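Local atomic coordinates of endonuclease and methylase LlaGI (Lactococcus lactis, PDB entry 5FFJ), a protein that probably recognises a specific DNA sequence and methylates adenine in it, within a Type ISP restriction-modification enzyme that also carries a helicase-like ATPase. Residues Tyr857-Ser862 with Met896-Val901; Leu1041-Leu1046 with Arg1263-Lys1268; Lys1308-Pro1313 with Trp1349-Tyr1354. All blocks are in the same frame, centred on the assembly; numbering follows the deposited sequence.

How the contacts relate
Following the chain from the N terminus, contact 1 comes first and closes a loop of 33 residues within the methylase region, tying the stretch after strand 850-853 to the start of helix 899-910 beside the bound DNA. Contact 2 has the longest reach: 216 residues separate its segments, and it pairs strand 1044-1045 with strand 1263-1264. Contact 3 opens only after contact 2 has closed, bringing a DNA-facing loop of the specificity domain against helix 1346-1353 across 35 residues. The three loops follow in series, none nested or crossed. Their centres lie about 35 to 39 Å apart and none touch; contacts 1 and 3 reach the DNA, whereas contact 2 stays about 12 Å from it at its nearest atom.

Contact 1 (Tyr857-Ser862 with Met896-Val901); sequences YSKGQS and MYDSYV. With nucleotides of chain B; nucleotides of chain C.
Asp898 presents its carboxylate to the backbone of Ser858, and two amides grip its OD1: Ser858 N at 3.0 Å and, within its own segment, Tyr900 N at 3.2 Å. They arrive from opposite faces of the carboxylate plane, the second bond capping helix 899-910 from the N-cap position. With CG anti to the backbone N (chi1 -171°), the carboxylate can serve both donors at once. Ser899 N donates in the other direction, to Ser858 O at 2.9 Å; Asn870 also bonds this oxygen. Tyr857 is the final residue of an NPPY sequence, the hallmark motif IV of adenine-N6 methyltransferases. Its ring lies flat against the base of DA11 of chain B, whose C6 sits 3.7 Å above the ring plane and over its centre, consistent with a flipped-out target adenine. The hydroxyl of Tyr857 bonds Val920 O, and ring atom CD1 meets Tyr900 CB obliquely at 3.9 Å. Lys859 passes Asp898 at about a right angle, CB 3.5 Å from OD2, while its amide N makes a weak bond to phosphate oxygen OP2 of DA11 of chain B. The Tyr900 ring turns its edge to Asp898 OD2 and takes Val901 CG2 on one face.

Contact 2 (Leu1041-Leu1046 with Arg1263-Lys1268); sequences LNYRPL and RIPLLK
Two short, weakly bonded strands meet antiparallel here, their pairing carried by Arg1044 with Ile1264; segment 1263-1268 belongs to the C-terminal specificity region, beside the chain's last residues, Leu1266 bonding Gln1405 through the backbone. In this hydrogen-bonded pair, Ile1264 N donates to Arg1044 O at 3.1 Å. Beyond it, Tyr1043 lays its ring over Pro1265 in a CH-pi contact, with Pro1265 CB 3.5 Å from the ring centroid and only 12° off the ring normal. The ring is fixed at its far end by a hydrogen bond between the hydroxyls of Tyr1043 and Tyr1253. Arg1263 folds back beside the 1041-1046 segment. Its chain bends at chi3 (135°), bringing the guanidinium to the Tyr1043 carbonyl, which lies at the edge of the group; the modelled NH1 to O separation is implausibly short, leaving that bond doubtful. One guanidinium face takes Pro1045 CB, 3.6 Å above its plane, and NH2 forms a salt bridge with Glu1049. Past Pro1045, Leu1046 CD1 touches Ile1264 CD1 at 3.9 Å, and both side chains also pack on helix 1234-1243. This is a short two-stranded antiparallel pairing resting on one hydrogen-bonded pair, flanked by a proline-on-tyrosine CH-pi contact, that ties distant parts of the chain.

Contact 3 (Lys1308-Pro1313 with Trp1349-Tyr1354); sequences KKMKHP and WIIDQY. With nucleotides of chain B.
The irregular segment 1308-1313 runs past the last turn of helix 1346-1353, its backbone coming closest where Met1310 CA lies 5.4 Å from Ile1351 CA. Met1310 and Ile1351 carry the contact, crossing each other obliquely. The methionine chain turns at its thioether (chi3 48°) and lays its terminal methyl CE against Ile1351 CG1 at 3.8 Å. The other branch of the isoleucine, CG2, packs 3.4 Å from Met1310 O, while Ile1351 CD1, at the end of the CG1 branch, reaches His1312 NE2 at 4.0 Å, the two side chains being set at about a right angle. The imidazole is held by a bond from ND1 to Thr1320 O. Ile1321 and Leu1382 close in on Met1310, so this apolar cluster ties the loop to helix 1346-1353, with strand 1321-1322 and helix 1377-1398 packing alongside, in the specificity domain, which in this family probably reads the DNA sequence. On the DNA side, Lys1309 has CG anti to its backbone N (chi1 -168°) and stays extended beyond it, which carries NZ to a weak bond with OP1 of DA16 of chain B at 3.3 Å. A leucine at Lys1309 would probably leave that phosphate without this positive partner and Gln1355 OE1 without its weak bond.

Contact 1 (Tyr857-Ser862 with Met896-Val901)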
# COMPACT_ATOMS: atom_id res chain seq x y z
N TYR A 857 -10.35 7.71 -2.99
CA TYR A 857 -11.16 6.50 -3.14
C TYR A 857 -10.89 5.56 -1.97
O TYR A 857 -9.77 5.07 -1.81
CB TYR A 857 -10.88 5.76 -4.45
CG TYR A 857 -10.72 6.60 -5.70
CD1 TYR A 857 -11.23 7.89 -5.78
CD2 TYR A 857 -10.07 6.09 -6.81
CE1 TYR A 857 -11.08 8.64 -6.93
CE2 TYR A 857 -9.91 6.83 -7.96
CZ TYR A 857 -10.42 8.10 -8.02
OH TYR A 857 -10.26 8.84 -9.17
N SER A 858 -11.91 5.29 -1.16
CA SER A 858 -11.80 4.28 -0.11
C SER A 858 -13.18 3.83 0.36
O SER A 858 -13.99 4.65 0.79
CB SER A 858 -11.00 4.81 1.08
OG SER A 858 -10.92 3.85 2.12
N LYS A 859 -13.42 2.53 0.28
CA LYS A 859 -14.69 1.95 0.71
C LYS A 859 -14.53 1.17 2.01
O LYS A 859 -15.52 0.85 2.67
CB LYS A 859 -15.26 1.03 -0.38
CG LYS A 859 -16.78 0.89 -0.32
CD LYS A 859 -17.28 -0.26 -1.17
CE LYS A 859 -17.23 -1.58 -0.41
NZ LYS A 859 -17.89 -2.69 -1.16
N GLY A 860 -13.29 0.87 2.37
CA GLY A 860 -13.02 0.11 3.58
C GLY A 860 -11.61 -0.47 3.63
O GLY A 860 -10.64 0.25 3.40
N GLN A 861 -11.52 -1.76 3.91
CA GLN A 861 -10.23 -2.41 4.13
C GLN A 861 -10.28 -3.93 3.91
O GLN A 861 -11.22 -4.45 3.30
CB GLN A 861 -9.76 -2.13 5.56
CG GLN A 861 -10.78 -2.52 6.64
CD GLN A 861 -10.22 -2.56 8.05
OE1 GLN A 861 -9.01 -2.69 8.25
NE2 GLN A 861 -11.10 -2.46 9.05
N SER A 862 -9.23 -4.61 4.35
CA SER A 862 -9.32 -5.99 4.83
C SER A 862 -9.08 -5.92 6.34
O SER A 862 -8.30 -5.09 6.80
CB SER A 862 -8.31 -6.91 4.12
OG SER A 862 -8.69 -7.11 2.77
N MET A 896 -22.01 3.71 -0.87
CA MET A 896 -22.46 5.09 -0.79
C MET A 896 -21.68 5.89 0.25
O MET A 896 -21.71 7.12 0.24
CB MET A 896 -23.95 5.14 -0.46
CG MET A 896 -24.85 4.56 -1.53
SD MET A 896 -24.77 5.45 -3.10
CE MET A 896 -23.63 4.43 -4.03
N TYR A 897 -20.97 5.20 1.13
CA TYR A 897 -20.10 5.85 2.11
C TYR A 897 -18.64 5.76 1.69
O TYR A 897 -17.73 6.01 2.49
CB TYR A 897 -20.30 5.24 3.50
CG TYR A 897 -21.66 5.53 4.08
CD1 TYR A 897 -22.75 4.72 3.78
CD2 TYR A 897 -21.87 6.62 4.91
CE1 TYR A 897 -24.00 4.99 4.30
CE2 TYR A 897 -23.11 6.89 5.44
CZ TYR A 897 -24.17 6.07 5.13
OH TYR A 897 -25.42 6.34 5.66
N ASP A 898 -18.40 5.39 0.43
CA ASP A 898 -17.06 5.43 -0.14
C ASP A 898 -16.60 6.88 -0.19
O ASP A 898 -17.40 7.78 -0.47
CB ASP A 898 -17.04 4.80 -1.53
CG ASP A 898 -15.63 4.61 -2.08
OD1 ASP A 898 -14.77 5.49 -1.87
OD2 ASP A 898 -15.39 3.57 -2.73
N SER A 899 -15.32 7.10 0.09
CA SER A 899 -14.76 8.45 0.16
C SER A 899 -15.07 9.30 -1.07
O SER A 899 -15.29 10.50 -0.96
CB SER A 899 -13.24 8.38 0.34
OG SER A 899 -12.90 7.75 1.57
N TYR A 900 -15.11 8.67 -2.24
CA TYR A 900 -15.35 9.40 -3.48
C TYR A 900 -16.81 9.82 -3.57
O TYR A 900 -17.14 10.81 -4.22
CB TYR A 900 -14.93 8.56 -4.69
CG TYR A 900 -16.02 7.72 -5.31
CD1 TYR A 900 -16.86 8.24 -6.29
CD2 TYR A 900 -16.21 6.39 -4.93
CE1 TYR A 900 -17.85 7.47 -6.87
CE2 TYR A 900 -17.20 5.62 -5.50
CZ TYR A 900 -18.02 6.16 -6.47
OH TYR A 900 -19.01 5.40 -7.04
N VAL A 901 -17.69 9.06 -2.93
CA VAL A 901 -19.11 9.40 -2.88
C VAL A 901 -19.35 10.47 -1.82
O VAL A 901 -20.23 11.31 -1.96
CB VAL A 901 -19.99 8.17 -2.59
CG1 VAL A 901 -21.46 8.52 -2.74
CG2 VAL A 901 -19.62 7.03 -3.52
P DA B 11 -10.81 0.59 -2.47
OP1 DA B 11 -9.87 0.46 -1.34
OP2 DA B 11 -11.88 1.62 -2.43
O5' DA B 11 -9.96 0.79 -3.81
C5' DA B 11 -9.51 2.09 -4.18
C4' DA B 11 -8.28 2.00 -5.07
O4' DA B 11 -8.01 3.29 -5.67
C3' DA B 11 -6.99 1.63 -4.34
O3' DA B 11 -6.06 1.01 -5.22
C2' DA B 11 -6.52 3.00 -3.88
C1' DA B 11 -6.82 3.84 -5.12
N9 DA B 11 -7.05 5.27 -4.88
C8 DA B 11 -7.42 5.87 -3.71
N7 DA B 11 -7.56 7.17 -3.81
C5 DA B 11 -7.28 7.44 -5.14
C6 DA B 11 -7.25 8.63 -5.89
N6 DA B 11 -7.53 9.83 -5.37
N1 DA B 11 -6.93 8.54 -7.20
C2 DA B 11 -6.65 7.34 -7.71
N3 DA B 11 -6.64 6.15 -7.10
C4 DA B 11 -6.96 6.27 -5.81
P DT C 18 -14.58 -2.42 7.08
OP1 DT C 18 -14.02 -1.18 6.50
OP2 DT C 18 -14.09 -2.89 8.39
O5' DT C 18 -16.17 -2.27 7.13
C5' DT C 18 -16.88 -1.84 5.97
C4' DT C 18 -18.37 -2.05 6.11
O4' DT C 18 -18.71 -3.44 5.80
C3' DT C 18 -18.95 -1.79 7.52
O3' DT C 18 -20.06 -0.91 7.43
C2' DT C 18 -19.36 -3.18 7.99
C1' DT C 18 -19.75 -3.81 6.67
N1 DT C 18 -19.90 -5.31 6.68
C2 DT C 18 -20.88 -5.88 5.89
O2 DT C 18 -21.63 -5.23 5.19
N3 DT C 18 -20.94 -7.24 5.96
C4 DT C 18 -20.15 -8.08 6.71
O4 DT C 18 -20.29 -9.30 6.70
C5 DT C 18 -19.15 -7.42 7.52
C7 DT C 18 -18.22 -8.23 8.38
C6 DT C 18 -19.07 -6.08 7.46
P DA C 17 -13.06 -9.31 6.55
OP1 DA C 17 -11.61 -9.58 6.64
OP2 DA C 17 -14.00 -10.04 7.44
O5' DA C 17 -13.32 -7.74 6.74
C5' DA C 17 -12.61 -6.81 5.92
C4' DA C 17 -13.53 -5.75 5.34
O4' DA C 17 -14.50 -6.38 4.46
C3' DA C 17 -14.34 -4.95 6.35
O3' DA C 17 -14.35 -3.57 5.98
C2' DA C 17 -15.73 -5.58 6.28
C1' DA C 17 -15.81 -5.99 4.82
N9 DA C 17 -16.69 -7.11 4.57
C8 DA C 17 -16.73 -8.30 5.23
N7 DA C 17 -17.62 -9.13 4.76
C5 DA C 17 -18.19 -8.45 3.71
C6 DA C 17 -19.20 -8.79 2.80
N6 DA C 17 -19.83 -9.97 2.83
N1 DA C 17 -19.54 -7.88 1.87
C2 DA C 17 -18.90 -6.71 1.85
N3 DA C 17 -17.93 -6.27 2.65
C4 DA C 17 -17.63 -7.20 3.57

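Contact 2 (Leu1041-Leu1046 with Arg1263-Lys1268)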
# COMPACT_ATOMS: atom_id res chain seq x y z
N LEU A 1041 -40.71 -8.26 -17.00
CA LEU A 1041 -41.41 -8.32 -15.73
C LEU A 1041 -42.65 -9.22 -15.79
O LEU A 1041 -43.11 -9.73 -14.77
CB LEU A 1041 -41.82 -6.92 -15.29
CG LEU A 1041 -40.66 -5.92 -15.14
CD1 LEU A 1041 -41.18 -4.51 -14.98
CD2 LEU A 1041 -39.79 -6.30 -13.96
N ASN A 1042 -43.18 -9.43 -17.00
CA ASN A 1042 -44.34 -10.29 -17.19
C ASN A 1042 -43.99 -11.75 -16.90
O ASN A 1042 -44.88 -12.57 -16.66
CB ASN A 1042 -44.88 -10.16 -18.61
CG ASN A 1042 -45.50 -8.80 -18.88
OD1 ASN A 1042 -45.14 -7.81 -18.25
ND2 ASN A 1042 -46.44 -8.76 -19.81
N TYR A 1043 -42.70 -12.06 -16.93
CA TYR A 1043 -42.25 -13.43 -16.71
C TYR A 1043 -42.33 -13.81 -15.24
O TYR A 1043 -42.10 -12.99 -14.36
CB TYR A 1043 -40.82 -13.59 -17.24
CG TYR A 1043 -40.69 -13.30 -18.73
CD1 TYR A 1043 -41.80 -13.32 -19.56
CD2 TYR A 1043 -39.46 -13.00 -19.29
CE1 TYR A 1043 -41.69 -13.06 -20.91
CE2 TYR A 1043 -39.34 -12.73 -20.64
CZ TYR A 1043 -40.45 -12.76 -21.45
OH TYR A 1043 -40.34 -12.50 -22.79
N ARG A 1044 -42.66 -15.07 -14.99
CA ARG A 1044 -42.90 -15.57 -13.64
C ARG A 1044 -41.69 -15.35 -12.74
O ARG A 1044 -40.58 -15.75 -13.08
CB ARG A 1044 -43.25 -17.06 -13.69
CG ARG A 1044 -43.56 -17.68 -12.35
CD ARG A 1044 -44.47 -18.88 -12.51
NE ARG A 1044 -44.48 -19.75 -11.33
CZ ARG A 1044 -45.05 -20.95 -11.29
NH1 ARG A 1044 -45.67 -21.43 -12.37
NH2 ARG A 1044 -45.01 -21.67 -10.18
N PRO A 1045 -41.90 -14.70 -11.57
CA PRO A 1045 -40.77 -14.47 -10.67
C PRO A 1045 -40.21 -15.77 -10.11
O PRO A 1045 -40.93 -16.76 -10.02
CB PRO A 1045 -41.39 -13.62 -9.55
CG PRO A 1045 -42.83 -13.98 -9.56
CD PRO A 1045 -43.17 -14.23 -11.00
N LEU A 1046 -38.94 -15.75 -9.75
CA LEU A 1046 -38.26 -16.96 -9.30
C LEU A 1046 -38.46 -17.17 -7.80
O LEU A 1046 -38.56 -18.31 -7.33
CB LEU A 1046 -36.78 -16.88 -9.64
CG LEU A 1046 -35.96 -18.17 -9.78
CD1 LEU A 1046 -36.67 -19.21 -10.64
CD2 LEU A 1046 -34.61 -17.83 -10.39
N ARG A 1263 -36.08 -14.07 -14.07
CA ARG A 1263 -37.51 -14.35 -14.21
C ARG A 1263 -37.70 -15.32 -15.37
O ARG A 1263 -37.24 -15.08 -16.48
CB ARG A 1263 -38.30 -13.06 -14.47
CG ARG A 1263 -38.09 -11.98 -13.42
CD ARG A 1263 -39.03 -10.80 -13.63
NE ARG A 1263 -39.63 -10.37 -12.37
CZ ARG A 1263 -40.90 -10.58 -12.01
NH1 ARG A 1263 -41.75 -11.20 -12.82
NH2 ARG A 1263 -41.33 -10.14 -10.84
N ILE A 1264 -38.38 -16.43 -15.09
CA ILE A 1264 -38.56 -17.49 -16.07
C ILE A 1264 -39.87 -17.31 -16.84
O ILE A 1264 -40.93 -17.22 -16.23
CB ILE A 1264 -38.54 -18.87 -15.39
CG1 ILE A 1264 -37.10 -19.35 -15.21
CG2 ILE A 1264 -39.29 -19.91 -16.23
CD1 ILE A 1264 -36.21 -18.39 -14.46
N PRO A 1265 -39.80 -17.27 -18.18
CA PRO A 1265 -41.04 -17.23 -18.96
C PRO A 1265 -41.62 -18.61 -19.22
O PRO A 1265 -40.96 -19.61 -18.94
CB PRO A 1265 -40.62 -16.58 -20.28
CG PRO A 1265 -39.10 -16.49 -20.25
CD PRO A 1265 -38.62 -17.26 -19.07
N LEU A 1266 -42.85 -18.66 -19.73
CA LEU A 1266 -43.49 -19.91 -20.12
C LEU A 1266 -43.27 -20.10 -21.63
O LEU A 1266 -43.79 -19.33 -22.43
CB LEU A 1266 -44.98 -19.89 -19.78
CG LEU A 1266 -45.71 -21.23 -19.66
CD1 LEU A 1266 -45.26 -22.22 -20.71
CD2 LEU A 1266 -45.53 -21.85 -18.28
N LEU A 1267 -42.53 -21.14 -22.00
CA LEU A 1267 -42.02 -21.27 -23.36
C LEU A 1267 -42.70 -22.36 -24.18
O LEU A 1267 -43.27 -23.31 -23.64
CB LEU A 1267 -40.51 -21.50 -23.32
CG LEU A 1267 -39.68 -20.21 -23.26
CD1 LEU A 1267 -40.18 -19.26 -22.20
CD2 LEU A 1267 -38.22 -20.52 -23.03
N LYS A 1268 -42.62 -22.21 -25.51
CA LYS A 1268 -43.47 -22.94 -26.45
C LYS A 1268 -43.23 -24.46 -26.46
O LYS A 1268 -44.17 -25.23 -26.69
CB LYS A 1268 -43.26 -22.37 -27.86
CG LYS A 1268 -44.55 -22.31 -28.70
CD LYS A 1268 -44.67 -21.02 -29.50
CE LYS A 1268 -43.97 -21.12 -30.84
NZ LYS A 1268 -44.03 -19.84 -31.59

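Contact 3 (Lys1308-Pro1313 with Trp1349-Tyr1354)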
# COMPACT_ATOMS: atom_id res chain seq x y z
N LYS A 1308 1.61 -29.68 -9.26
CA LYS A 1308 2.17 -28.45 -8.72
C LYS A 1308 1.37 -27.30 -9.31
O LYS A 1308 0.69 -26.56 -8.59
CB LYS A 1308 3.66 -28.31 -9.05
CG LYS A 1308 4.32 -27.08 -8.44
CD LYS A 1308 5.71 -26.85 -9.00
CE LYS A 1308 6.40 -25.68 -8.31
NZ LYS A 1308 7.75 -25.42 -8.88
N LYS A 1309 1.45 -27.17 -10.62
CA LYS A 1309 0.66 -26.18 -11.35
C LYS A 1309 0.54 -26.59 -12.81
O LYS A 1309 1.53 -26.71 -13.53
CB LYS A 1309 1.29 -24.79 -11.25
CG LYS A 1309 0.38 -23.68 -11.72
CD LYS A 1309 0.91 -22.32 -11.31
CE LYS A 1309 -0.07 -21.21 -11.63
NZ LYS A 1309 0.23 -19.97 -10.86
N MET A 1310 -0.70 -26.82 -13.23
CA MET A 1310 -0.97 -27.18 -14.61
C MET A 1310 -0.78 -25.95 -15.49
O MET A 1310 -0.97 -24.82 -15.03
CB MET A 1310 -2.39 -27.73 -14.75
CG MET A 1310 -2.62 -29.03 -13.97
SD MET A 1310 -4.35 -29.48 -13.78
CE MET A 1310 -4.94 -29.30 -15.46
N LYS A 1311 -0.38 -26.16 -16.74
CA LYS A 1311 -0.11 -25.05 -17.64
C LYS A 1311 -0.24 -25.45 -19.10
O LYS A 1311 -0.18 -26.63 -19.45
CB LYS A 1311 1.31 -24.51 -17.40
CG LYS A 1311 2.39 -25.17 -18.25
CD LYS A 1311 3.78 -24.62 -17.94
CE LYS A 1311 4.32 -25.15 -16.63
NZ LYS A 1311 5.74 -24.73 -16.42
N HIS A 1312 -0.43 -24.45 -19.95
CA HIS A 1312 -0.28 -24.62 -21.39
C HIS A 1312 1.19 -24.37 -21.72
O HIS A 1312 1.82 -23.50 -21.12
CB HIS A 1312 -1.18 -23.65 -22.16
CG HIS A 1312 -2.64 -23.85 -21.89
ND1 HIS A 1312 -3.29 -25.03 -22.16
CD2 HIS A 1312 -3.58 -23.02 -21.38
CE1 HIS A 1312 -4.57 -24.92 -21.83
NE2 HIS A 1312 -4.77 -23.70 -21.36
N PRO A 1313 1.75 -25.14 -22.67
CA PRO A 1313 3.18 -24.99 -23.00
C PRO A 1313 3.53 -23.57 -23.44
O PRO A 1313 4.59 -23.06 -23.07
CB PRO A 1313 3.39 -25.99 -24.15
CG PRO A 1313 2.02 -26.27 -24.68
CD PRO A 1313 1.11 -26.17 -23.51
N TRP A 1349 -10.79 -23.46 -14.82
CA TRP A 1349 -11.04 -23.46 -13.38
C TRP A 1349 -10.24 -24.57 -12.71
O TRP A 1349 -9.66 -24.36 -11.64
CB TRP A 1349 -12.53 -23.64 -13.08
CG TRP A 1349 -13.31 -22.36 -13.10
CD1 TRP A 1349 -14.17 -21.94 -14.07
CD2 TRP A 1349 -13.29 -21.33 -12.11
NE1 TRP A 1349 -14.69 -20.71 -13.74
CE2 TRP A 1349 -14.16 -20.32 -12.54
CE3 TRP A 1349 -12.62 -21.17 -10.89
CZ2 TRP A 1349 -14.38 -19.16 -11.80
CZ3 TRP A 1349 -12.84 -20.02 -10.16
CH2 TRP A 1349 -13.71 -19.03 -10.62
N ILE A 1350 -10.21 -25.73 -13.34
CA ILE A 1350 -9.45 -26.86 -12.82
C ILE A 1350 -7.96 -26.50 -12.78
O ILE A 1350 -7.29 -26.76 -11.78
CB ILE A 1350 -9.66 -28.13 -13.68
CG1 ILE A 1350 -11.15 -28.46 -13.80
CG2 ILE A 1350 -8.90 -29.31 -13.08
CD1 ILE A 1350 -11.86 -28.68 -12.47
N ILE A 1351 -7.46 -25.90 -13.85
CA ILE A 1351 -6.08 -25.43 -13.89
C ILE A 1351 -5.84 -24.44 -12.76
O ILE A 1351 -4.84 -24.55 -12.03
CB ILE A 1351 -5.75 -24.75 -15.24
CG1 ILE A 1351 -5.86 -25.75 -16.39
CG2 ILE A 1351 -4.33 -24.16 -15.21
CD1 ILE A 1351 -5.62 -25.16 -17.76
N ASP A 1352 -6.75 -23.49 -12.62
CA ASP A 1352 -6.63 -22.45 -11.60
C ASP A 1352 -6.74 -23.01 -10.19
O ASP A 1352 -5.89 -22.73 -9.34
CB ASP A 1352 -7.71 -21.39 -11.81
CG ASP A 1352 -7.61 -20.26 -10.80
OD1 ASP A 1352 -6.50 -19.71 -10.63
OD2 ASP A 1352 -8.64 -19.93 -10.17
N GLN A 1353 -7.79 -23.78 -9.94
CA GLN A 1353 -8.11 -24.24 -8.59
C GLN A 1353 -7.23 -25.41 -8.13
O GLN A 1353 -6.68 -25.38 -7.03
CB GLN A 1353 -9.58 -24.64 -8.51
CG GLN A 1353 -10.52 -23.45 -8.54
CD GLN A 1353 -10.29 -22.52 -7.36
OE1 GLN A 1353 -10.38 -22.94 -6.21
NE2 GLN A 1353 -9.97 -21.27 -7.65
N TYR A 1354 -7.11 -26.44 -8.96
CA TYR A 1354 -6.30 -27.60 -8.60
C TYR A 1354 -4.84 -27.29 -8.87
O TYR A 1354 -4.29 -27.58 -9.93
CB TYR A 1354 -6.79 -28.84 -9.35
CG TYR A 1354 -8.15 -29.25 -8.85
CD1 TYR A 1354 -9.31 -28.71 -9.40
CD2 TYR A 1354 -8.28 -30.14 -7.80
CE1 TYR A 1354 -10.56 -29.07 -8.93
CE2 TYR A 1354 -9.52 -30.51 -7.32
CZ TYR A 1354 -10.66 -29.97 -7.88
OH TYR A 1354 -11.90 -30.33 -7.41
P DA B 16 3.73 -18.78 -12.30
OP1 DA B 16 2.96 -20.00 -12.63
OP2 DA B 16 5.05 -18.91 -11.63
O5' DA B 16 3.95 -17.93 -13.64
C5' DA B 16 2.83 -17.52 -14.41
C4' DA B 16 3.27 -17.03 -15.79
O4' DA B 16 3.81 -15.69 -15.68
C3' DA B 16 4.37 -17.87 -16.44
O3' DA B 16 4.13 -17.99 -17.85
C2' DA B 16 5.64 -17.10 -16.11
C1' DA B 16 5.16 -15.66 -16.10
N9 DA B 16 5.91 -14.78 -15.19
C8 DA B 16 6.19 -15.01 -13.87
N7 DA B 16 6.86 -14.04 -13.30
C5 DA B 16 7.04 -13.12 -14.31
C6 DA B 16 7.68 -11.86 -14.34
N6 DA B 16 8.29 -11.32 -13.28
N1 DA B 16 7.68 -11.19 -15.51
C2 DA B 16 7.07 -11.74 -16.57
N3 DA B 16 6.43 -12.91 -16.66
C4 DA B 16 6.46 -13.55 -15.48